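Local atomic coordinates of cellulose 1,4-beta-cellobiosidase (Clostridium thermocellum, PDB entry 3ZQX), a protein that probably binds cellulose, serving as the family 3b carbohydrate-binding module of a cellulosomal cellobiohydrolase that releases cellobiose from cellulose. Residues 5-10 with 125-130; 20-25 with 94-99; 55-60 with 100-105. The protein carries 1 engineered substitution. All blocks are in the same frame, centred on the assembly; numbering follows the deposited sequence. Where two conformers were deposited one is given.

Contact 1 (5-10 with 125-130); sequences VQYLCE and QDYGKV
Tyr7 and Gln125 form an antiparallel hydrogen-bonded pair: Tyr7 N donates to Gln125 O (3.0 Å) and Gln125 N to Tyr7 O (3.2 Å). Past the non-hydrogen-bonded pair Gln6-Asp126, Tyr127 N bonds to Val5 O (2.9 Å), so the backbone hold runs beyond the two-residue strand 125-126 into the turn. A polar link lies beside it: Gln6 NE2 meets Asp126 OD1 at 3.0 Å, nearly along the C-O axis and in the plane of the glutamine amide. The other oxygen of Asp126 is paired with Lys4, while Gln6 OE1 accepts from Asn24.

The aromatic contact is an offset stack of Tyr7 on Tyr127, centroids 4.4 Å apart and planes at 15°. Both rings leave the backbone with CG anti to N (chi1 161° and -171°), which lays them side by side and pointing the same way; their hydroxyls bond to Asp118 N and Ser116 O. Apolar packing comes from Val5 CG1 against Val130 CG1 at 3.8 Å, with Leu40 beside both valines. The short strand 125-126 borders one sheet, and the turn 127-130 carries the chain to the facing sheet at strand 130-134, closing one side of the family 3 beta sandwich.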
loop_
_atom_site.group_PDB
_atom_site.type_symbol
_atom_site.label_atom_id
_atom_site.label_comp_id
_atom_site.label_asym_id
_atom_site.label_seq_id
_atom_site.Cartn_x
_atom_site.Cartn_y
_atom_site.Cartn_z
ATOM N N VAL A 5 -8.244 -3.145 3.468
ATOM C CA VAL A 5 -7.577 -1.895 3.137
ATOM C C VAL A 5 -8.550 -0.908 2.553
ATOM O O VAL A 5 -9.349 -1.255 1.678
ATOM C CB VAL A 5 -6.467 -2.103 2.078
ATOM C CG1 VAL A 5 -5.858 -0.766 1.661
ATOM C CG2 VAL A 5 -5.403 -3.043 2.600
ATOM N N GLN A 6 -8.449 0.328 3.028
ATOM C CA GLN A 6 -9.049 1.469 2.354
ATOM C C GLN A 6 -7.945 2.296 1.717
ATOM O O GLN A 6 -6.806 2.324 2.201
ATOM C CB GLN A 6 -9.820 2.342 3.330
ATOM C CG GLN A 6 -10.809 1.572 4.155
ATOM C CD GLN A 6 -11.674 2.485 4.973
ATOM O OE1 GLN A 6 -11.180 3.394 5.645
ATOM N NE2 GLN A 6 -12.983 2.274 4.899
ATOM N N TYR A 7 -8.282 2.960 0.616
ATOM C CA TYR A 7 -7.337 3.729 -0.177
ATOM C C TYR A 7 -7.961 5.039 -0.593
ATOM O O TYR A 7 -9.176 5.142 -0.754
ATOM C CB TYR A 7 -6.997 2.925 -1.431
ATOM C CG TYR A 7 -6.394 3.637 -2.634
ATOM C CD1 TYR A 7 -5.029 3.853 -2.735
ATOM C CD2 TYR A 7 -7.189 4.015 -3.713
ATOM C CE1 TYR A 7 -4.473 4.453 -3.858
ATOM C CE2 TYR A 7 -6.642 4.618 -4.836
ATOM C CZ TYR A 7 -5.283 4.824 -4.913
ATOM O OH TYR A 7 -4.759 5.413 -6.046
ATOM N N LEU A 8 -7.103 6.034 -0.772
ATOM C CA LEU A 8 -7.439 7.212 -1.550
ATOM C C LEU A 8 -6.194 7.657 -2.306
ATOM O O LEU A 8 -5.059 7.379 -1.901
ATOM C CB LEU A 8 -8.013 8.338 -0.684
ATOM C CG LEU A 8 -7.110 8.999 0.359
ATOM C CD1 LEU A 8 -6.229 10.068 -0.263
ATOM C CD2 LEU A 8 -7.948 9.594 1.482
ATOM N N CYS A 9 -6.426 8.338 -3.419
ATOM C CA CYS A 9 -5.379 8.822 -4.302
ATOM C C CYS A 9 -5.220 10.325 -4.130
ATOM O O CYS A 9 -6.202 11.059 -4.144
ATOM C CB CYS A 9 -5.765 8.526 -5.748
ATOM S SG CYS A 9 -4.553 9.042 -6.959
ATOM N N GLU A 10 -3.982 10.770 -3.963
ATOM C CA GLU A 10 -3.673 12.199 -3.914
ATOM C C GLU A 10 -3.117 12.698 -5.241
ATOM O O GLU A 10 -3.648 13.650 -5.812
ATOM C CB GLU A 10 -2.821 12.580 -2.704
ATOM C CG GLU A 10 -3.623 12.478 -1.412
ATOM C CD GLU A 10 -2.931 13.082 -0.210
ATOM O OE1 GLU A 10 -1.686 13.039 -0.139
ATOM O OE2 GLU A 10 -3.642 13.602 0.674
ATOM N N GLN A 125 -12.036 4.643 0.631
ATOM C CA GLN A 125 -13.011 3.597 0.417
ATOM C C GLN A 125 -12.332 2.239 0.453
ATOM O O GLN A 125 -11.154 2.108 0.127
ATOM C CB GLN A 125 -13.803 3.809 -0.874
ATOM C CG GLN A 125 -13.063 3.508 -2.144
ATOM C CD GLN A 125 -13.916 3.792 -3.368
ATOM O OE1 GLN A 125 -14.484 4.876 -3.502
ATOM N NE2 GLN A 125 -14.026 2.812 -4.256
ATOM N N ASP A 126 -13.081 1.235 0.891
ATOM C CA ASP A 126 -12.599 -0.137 0.843
ATOM C C ASP A 126 -12.152 -0.395 -0.583
ATOM O O ASP A 126 -12.869 -0.079 -1.538
ATOM C CB ASP A 126 -13.714 -1.115 1.201
ATOM C CG ASP A 126 -14.161 -1.007 2.648
ATOM O OD1 ASP A 126 -13.575 -0.232 3.426
ATOM O OD2 ASP A 126 -15.118 -1.727 3.012
ATOM N N TYR A 127 -10.958 -0.946 -0.735
ATOM C CA TYR A 127 -10.351 -0.999 -2.055
ATOM C C TYR A 127 -9.702 -2.341 -2.304
ATOM O O TYR A 127 -8.716 -2.689 -1.656
ATOM C CB TYR A 127 -9.315 0.114 -2.153
ATOM C CG TYR A 127 -8.721 0.359 -3.524
ATOM C CD1 TYR A 127 -9.528 0.625 -4.614
ATOM C CD2 TYR A 127 -7.343 0.358 -3.715
ATOM C CE1 TYR A 127 -8.983 0.884 -5.859
ATOM C CE2 TYR A 127 -6.785 0.625 -4.957
ATOM C CZ TYR A 127 -7.615 0.881 -6.024
ATOM O OH TYR A 127 -7.102 1.149 -7.267
ATOM N N GLY A 128 -10.203 -3.061 -3.299
ATOM C CA GLY A 128 -9.758 -4.415 -3.549
ATOM C C GLY A 128 -8.504 -4.552 -4.390
ATOM O O GLY A 128 -8.030 -5.673 -4.592
ATOM N N LYS A 129 -7.958 -3.447 -4.891
ATOM C CA LYS A 129 -6.758 -3.543 -5.725
ATOM C C LYS A 129 -5.456 -3.351 -4.954
ATOM O O LYS A 129 -4.385 -3.358 -5.550
ATOM C CB LYS A 129 -6.842 -2.616 -6.933
ATOM C CG LYS A 129 -7.935 -3.023 -7.909
ATOM C CD LYS A 129 -8.008 -2.074 -9.094
ATOM C CE LYS A 129 -9.109 -2.485 -10.058
ATOM N NZ LYS A 129 -9.243 -1.517 -11.183
ATOM N N VAL A 130 -5.561 -3.194 -3.640
ATOM C CA VAL A 130 -4.417 -3.262 -2.739
ATOM C C VAL A 130 -4.668 -4.482 -1.875
ATOM O O VAL A 130 -5.735 -4.612 -1.281
ATOM C CB VAL A 130 -4.292 -1.975 -1.892
ATOM C CG1 VAL A 130 -3.238 -2.113 -0.795
ATOM C CG2 VAL A 130 -3.976 -0.799 -2.799
#

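Contact 2 (20-25 with 94-99); sequences KGKFNI and TGEIQF
Lys22 and Gln98 sit opposite each other as a non-hydrogen-bonded pair in the antiparallel sheet that forms one wall of the CBM3 beta sandwich, between the hydrogen-bonded pairs Gly21-Phe99 and Phe23-Ile97. In each of those, both backbone bonds are made; the shortest is Ile97 N to Phe23 O, 2.7 Å. On the N-terminal side of Ile97 regular pairing stops, and Thr94 takes it up with Ile25. Its OG1 accepts a hydrogen bond from Ile25 N (3.0 Å) and donates one to Gly95 O, while Thr94 N bonds to Ile25 O, so a hydroxyl does the work of a backbone carbonyl.

On the inward face, Phe23 and Phe99 stack offset and almost parallel, 3° between planes and 4.0 Å between centroids. CG of Phe99 stands between its own N and carbonyl carbon (chi1 73°), which swings the ring across the neighbouring strand. Its other face lies over Gly21, with CE1 only 3.2 Å from Gly21 C; with no side chain on Gly21, the ring lies directly against its backbone. Leu40, Tyr42 and Leu81 of the facing sheet pack on Phe23.

On the outward face a polar group forms between Lys22, Glu96 and Gln98. The extended chain of Lys22 runs alongside Glu96 to a salt bridge, NZ to OE1 at 2.8 Å. Gln98 NE2 bonds to the same Glu96 OE1 at 2.9 Å, and the two donors reach that oxygen from opposite faces of the carboxylate plane.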
loop_
_atom_site.group_PDB
_atom_site.type_symbol
_atom_site.label_atom_id
_atom_site.label_comp_id
_atom_site.label_asym_id
_atom_site.label_seq_id
_atom_site.Cartn_x
_atom_site.Cartn_y
_atom_site.Cartn_z
ATOM N N LYS A 20 1.337 9.009 -5.029
ATOM C CA LYS A 20 1.001 9.500 -3.701
ATOM C C LYS A 20 -0.449 9.223 -3.364
ATOM O O LYS A 20 -1.349 9.602 -4.119
ATOM C CB LYS A 20 1.273 11.006 -3.615
ATOM C CG LYS A 20 1.032 11.615 -2.239
ATOM C CD LYS A 20 1.360 13.097 -2.201
ATOM C CE LYS A 20 1.103 13.682 -0.824
ATOM N NZ LYS A 20 1.422 15.128 -0.766
ATOM N N GLY A 21 -0.685 8.678 -2.179
ATOM C CA GLY A 21 -2.025 8.403 -1.716
ATOM C C GLY A 21 -1.985 8.063 -0.249
ATOM O O GLY A 21 -1.021 8.407 0.446
ATOM N N LYS A 22 -3.052 7.443 0.239
ATOM C CA LYS A 22 -3.087 6.967 1.610
ATOM C C LYS A 22 -3.724 5.599 1.663
ATOM O O LYS A 22 -4.597 5.278 0.856
ATOM C CB LYS A 22 -3.883 7.913 2.516
ATOM C CG LYS A 22 -3.457 9.373 2.458
ATOM C CD LYS A 22 -4.204 10.219 3.480
ATOM C CE LYS A 22 -3.794 11.678 3.387
ATOM N NZ LYS A 22 -4.398 12.481 4.489
ATOM N N PHE A 23 -3.292 4.817 2.650
ATOM C CA PHE A 23 -3.931 3.555 2.999
ATOM C C PHE A 23 -4.518 3.657 4.403
ATOM O O PHE A 23 -4.144 4.527 5.187
ATOM C CB PHE A 23 -2.938 2.382 3.038
ATOM C CG PHE A 23 -2.098 2.227 1.802
ATOM C CD1 PHE A 23 -2.678 2.023 0.562
ATOM C CD2 PHE A 23 -0.716 2.245 1.887
ATOM C CE1 PHE A 23 -1.885 1.865 -0.574
ATOM C CE2 PHE A 23 0.076 2.089 0.764
ATOM C CZ PHE A 23 -0.512 1.895 -0.466
ATOM N N ASN A 24 -5.470 2.785 4.705
ATOM C CA ASN A 24 -5.925 2.587 6.071
ATOM C C ASN A 24 -6.203 1.106 6.212
ATOM O O ASN A 24 -6.986 0.569 5.429
ATOM C CB ASN A 24 -7.196 3.409 6.303
ATOM C CG ASN A 24 -7.746 3.278 7.704
ATOM O OD1 ASN A 24 -7.002 3.053 8.663
ATOM N ND2 ASN A 24 -9.066 3.416 7.832
ATOM N N ILE A 25 -5.601 0.447 7.200
ATOM C CA ILE A 25 -5.863 -0.967 7.424
ATOM C C ILE A 25 -6.845 -1.092 8.575
ATOM O O ILE A 25 -6.581 -0.620 9.676
ATOM C CB ILE A 25 -4.577 -1.759 7.722
ATOM C CG1 ILE A 25 -3.634 -1.697 6.515
ATOM C CG2 ILE A 25 -4.921 -3.205 8.075
ATOM C CD1 ILE A 25 -2.256 -2.249 6.793
ATOM N N THR A 94 -5.450 1.230 11.629
ATOM C CA THR A 94 -4.200 1.962 11.691
ATOM C C THR A 94 -4.418 3.466 11.659
ATOM O O THR A 94 -3.624 4.223 12.217
ATOM C CB THR A 94 -3.271 1.597 10.514
ATOM O OG1 THR A 94 -3.950 1.803 9.264
ATOM C CG2 THR A 94 -2.829 0.155 10.605
ATOM N N GLY A 95 -5.500 3.901 11.022
ATOM C CA GLY A 95 -5.590 5.278 10.582
ATOM C C GLY A 95 -4.737 5.465 9.342
ATOM O O GLY A 95 -4.112 4.526 8.841
ATOM N N GLU A 96 -4.701 6.689 8.838
ATOM C CA GLU A 96 -4.037 6.938 7.573
ATOM C C GLU A 96 -2.577 6.512 7.584
ATOM O O GLU A 96 -1.838 6.761 8.549
ATOM C CB GLU A 96 -4.152 8.412 7.188
ATOM C CG GLU A 96 -3.435 9.363 8.134
ATOM C CD GLU A 96 -3.533 10.805 7.696
ATOM O OE1 GLU A 96 -3.106 11.125 6.573
ATOM O OE2 GLU A 96 -4.028 11.635 8.489
ATOM N N ILE A 97 -2.178 5.841 6.507
ATOM C CA ILE A 97 -0.773 5.621 6.230
ATOM C C ILE A 97 -0.511 6.373 4.937
ATOM O O ILE A 97 -0.866 5.910 3.849
ATOM C CB ILE A 97 -0.467 4.118 6.035
ATOM C CG1 ILE A 97 -0.933 3.306 7.252
ATOM C CG2 ILE A 97 1.018 3.918 5.771
ATOM C CD1 ILE A 97 -0.847 1.795 7.056
ATOM N N GLN A 98 0.151 7.516 5.044
ATOM C CA GLN A 98 0.469 8.272 3.847
ATOM C C GLN A 98 1.559 7.532 3.103
ATOM O O GLN A 98 2.445 6.924 3.718
ATOM C CB GLN A 98 0.921 9.680 4.212
ATOM C CG GLN A 98 -0.193 10.484 4.843
ATOM C CD GLN A 98 0.167 11.925 5.115
ATOM O OE1 GLN A 98 1.190 12.438 4.644
ATOM N NE2 GLN A 98 -0.686 12.598 5.869
ATOM N N PHE A 99 1.499 7.559 1.776
ATOM C CA PHE A 99 2.580 6.966 1.009
ATOM C C PHE A 99 2.952 7.785 -0.195
ATOM O O PHE A 99 2.083 8.339 -0.885
ATOM C CB PHE A 99 2.291 5.499 0.613
ATOM C CG PHE A 99 1.254 5.311 -0.475
ATOM C CD1 PHE A 99 -0.105 5.334 -0.186
ATOM C CD2 PHE A 99 1.652 5.038 -1.781
ATOM C CE1 PHE A 99 -1.042 5.131 -1.187
ATOM C CE2 PHE A 99 0.719 4.822 -2.778
ATOM C CZ PHE A 99 -0.626 4.870 -2.482
#

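Contact 3 (55-60 with 100-105); sequences ICYYTP and VIRYAD
Ile55 and Val100 are joined at the tight end of this contact by a pair of backbone bonds, Ile55 N to Val100 O and Val100 N to Ile55 O, both 2.9 Å long. They make the last regular bridge between strands 52-55 and 97-103 on this side: past Ile55 the chain gives up regular strand geometry, though Tyr58 still makes a backbone bond to Gln98. Val100 is buried, its CG1 lying 4.1 Å from Ile55 CD1, and Glu18 and Lys20 of the adjoining strand touch its side chain.

The same Ile55 methyl also supports Arg102. CD1 rests over one face of the guanidinium, off its centre, with 3.3 Å to Arg102 NE, and the two side chains cross at about a right angle. Arg102 gets there because CG sits between the backbone N and carbonyl carbon (chi1 64°), after which the chain runs straight out to NE and lays its flat end across the isoleucine. Two polar partners then limit the rotation of that end: NH1 donates to Tyr57 OH at 3.0 Å, the hydroxyl lying near the guanidinium edge and 16° out of its plane, and the same NH1 forms a salt bridge with Glu18.

Tyr57 marks the looser, solvent side. Its ring reaches back over the pair, covered on one face by CG2 of Ile55, yet across the contact it has just its hydroxyl bond and a thin touch of CE2 on Val100 CG2 at 4.0 Å. The residue remains exposed. Strand 97-103 is thus flanked by 52-55 and 15-27 in one sheet of the CBM3 beta sandwich, with Tyr57 crossing Arg102 at about a right angle on its outer face.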
loop_
_atom_site.group_PDB
_atom_site.type_symbol
_atom_site.label_atom_id
_atom_site.label_comp_id
_atom_site.label_asym_id
_atom_site.label_seq_id
_atom_site.Cartn_x
_atom_site.Cartn_y
_atom_site.Cartn_z
ATOM N N ILE A 55 8.303 6.764 1.011
ATOM C CA ILE A 55 8.333 7.724 2.104
ATOM C C ILE A 55 6.932 7.904 2.666
ATOM O O ILE A 55 5.962 8.076 1.912
ATOM C CB ILE A 55 8.878 9.095 1.667
ATOM C CG1 ILE A 55 10.204 8.967 0.910
ATOM C CG2 ILE A 55 9.045 10.001 2.881
ATOM C CD1 ILE A 55 10.055 8.747 -0.581
ATOM N N CYS A 56 6.829 7.841 3.992
ATOM C CA CYS A 56 5.579 8.103 4.701
ATOM C C CYS A 56 5.746 9.345 5.566
ATOM O O CYS A 56 6.494 9.325 6.547
ATOM C CB CYS A 56 5.207 6.926 5.595
ATOM S SG CYS A 56 3.807 7.272 6.676
ATOM N N TYR A 57 5.048 10.415 5.209
ATOM C CA TYR A 57 5.150 11.664 5.953
ATOM C C TYR A 57 4.348 11.652 7.240
ATOM O O TYR A 57 4.642 12.441 8.136
ATOM C CB TYR A 57 4.768 12.874 5.077
ATOM C CG TYR A 57 5.769 13.101 3.970
ATOM C CD1 TYR A 57 7.068 13.474 4.266
ATOM C CD2 TYR A 57 5.435 12.906 2.640
ATOM C CE1 TYR A 57 8.000 13.663 3.278
ATOM C CE2 TYR A 57 6.373 13.093 1.636
ATOM C CZ TYR A 57 7.652 13.471 1.963
ATOM O OH TYR A 57 8.587 13.645 0.966
ATOM N N TYR A 58 3.272 10.871 7.306
ATOM C CA TYR A 58 2.588 10.684 8.573
ATOM C C TYR A 58 1.830 9.375 8.633
ATOM O O TYR A 58 1.180 9.001 7.664
ATOM C CB TYR A 58 1.617 11.839 8.796
ATOM C CG TYR A 58 0.778 11.646 10.030
ATOM C CD1 TYR A 58 1.341 11.756 11.294
ATOM C CD2 TYR A 58 -0.568 11.325 9.933
ATOM C CE1 TYR A 58 0.579 11.566 12.433
ATOM C CE2 TYR A 58 -1.336 11.136 11.064
ATOM C CZ TYR A 58 -0.756 11.252 12.307
ATOM O OH TYR A 58 -1.516 11.065 13.436
ATOM N N THR A 59 1.881 8.702 9.778
ATOM C CA THR A 59 0.872 7.713 10.126
ATOM C C THR A 59 0.748 7.649 11.649
ATOM O O THR A 59 1.756 7.773 12.339
ATOM C CB THR A 59 1.198 6.330 9.524
ATOM O OG1 THR A 59 0.162 5.407 9.871
ATOM C CG2 THR A 59 2.530 5.785 10.013
ATOM N N PRO A 60 -0.461 7.399 12.185
ATOM C CA PRO A 60 -0.573 7.323 13.649
ATOM C C PRO A 60 0.221 6.180 14.288
ATOM O O PRO A 60 0.536 6.262 15.479
ATOM C CB PRO A 60 -2.074 7.106 13.878
ATOM C CG PRO A 60 -2.729 7.693 12.671
ATOM C CD PRO A 60 -1.780 7.406 11.528
ATOM N N VAL A 100 4.261 7.845 -0.428
ATOM C CA VAL A 100 4.852 8.358 -1.649
ATOM C C VAL A 100 5.824 7.303 -2.159
ATOM O O VAL A 100 6.585 6.712 -1.368
ATOM C CB VAL A 100 5.617 9.665 -1.381
ATOM C CG1 VAL A 100 6.594 9.978 -2.511
ATOM C CG2 VAL A 100 4.637 10.814 -1.172
ATOM N N ILE A 101 5.787 7.054 -3.467
ATOM C CA ILE A 101 6.791 6.225 -4.121
ATOM C C ILE A 101 7.478 7.084 -5.165
ATOM O O ILE A 101 6.824 7.662 -6.048
ATOM C CB ILE A 101 6.176 4.998 -4.827
ATOM C CG1 ILE A 101 5.379 4.136 -3.847
ATOM C CG2 ILE A 101 7.266 4.178 -5.517
ATOM C CD1 ILE A 101 4.414 3.194 -4.524
ATOM N N ARG A 102 8.793 7.203 -5.059
ATOM C CA ARG A 102 9.554 8.025 -5.987
ATOM C C ARG A 102 10.850 7.332 -6.351
ATOM O O ARG A 102 11.191 6.305 -5.774
ATOM C CB ARG A 102 9.816 9.407 -5.400
ATOM C CG ARG A 102 10.674 9.433 -4.175
ATOM C CD ARG A 102 10.667 10.884 -3.717
ATOM N NE ARG A 102 11.370 11.122 -2.469
ATOM C CZ ARG A 102 10.928 11.925 -1.505
ATOM N NH1 ARG A 102 9.767 12.568 -1.624
ATOM N NH2 ARG A 102 11.651 12.077 -0.411
ATOM N N TYR A 103 11.542 7.866 -7.345
ATOM C CA TYR A 103 12.868 7.390 -7.706
ATOM C C TYR A 103 13.969 8.238 -7.079
ATOM O O TYR A 103 13.818 9.452 -6.926
ATOM C CB TYR A 103 13.030 7.426 -9.217
ATOM C CG TYR A 103 12.225 6.389 -9.955
ATOM C CD1 TYR A 103 12.686 5.091 -10.066
ATOM C CD2 TYR A 103 11.007 6.706 -10.545
ATOM C CE1 TYR A 103 11.966 4.132 -10.748
ATOM C CE2 TYR A 103 10.276 5.754 -11.232
ATOM C CZ TYR A 103 10.758 4.468 -11.328
ATOM O OH TYR A 103 10.069 3.493 -12.011
ATOM N N ALA A 104 15.088 7.605 -6.729
ATOM C CA ALA A 104 16.240 8.337 -6.209
ATOM C C ALA A 104 16.689 9.447 -7.152
ATOM O O ALA A 104 17.178 10.481 -6.705
ATOM C CB ALA A 104 17.395 7.385 -5.935
ATOM N N ASP A 105 16.561 9.221 -8.453
ATOM C CA ASP A 105 16.943 10.223 -9.445
ATOM C C ASP A 105 15.785 11.126 -9.890
ATOM O O ASP A 105 15.930 11.902 -10.828
ATOM C CB ASP A 105 17.668 9.594 -10.638
ATOM C CG ASP A 105 16.765 8.737 -11.495
ATOM O OD1 ASP A 105 15.557 8.645 -11.189
ATOM O OD2 ASP A 105 17.272 8.148 -12.476
#

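In the fold
From the N terminus, strand 3-9 supplies the first half of contact 1 and strand 15-27 follows as its neighbour, bringing in contact 2; Gln6 N to Asn24 O (2.8 Å) is one of the bonds between them. The chain then passes through 55-60 before returning along strand 97-103, whose first part completes contact 2 and whose continuation completes contact 3. Those two loops therefore cross, and Thr59 OG1 bonds to Glu96 O where they meet. Segment 125-130 comes last and closes contact 1 around both. All three reach one antiparallel sheet, and contact 1 also leads on to the facing one; contacts 1 and 3, with centres about 17 Å apart, do not touch, and contact 2 lies between them.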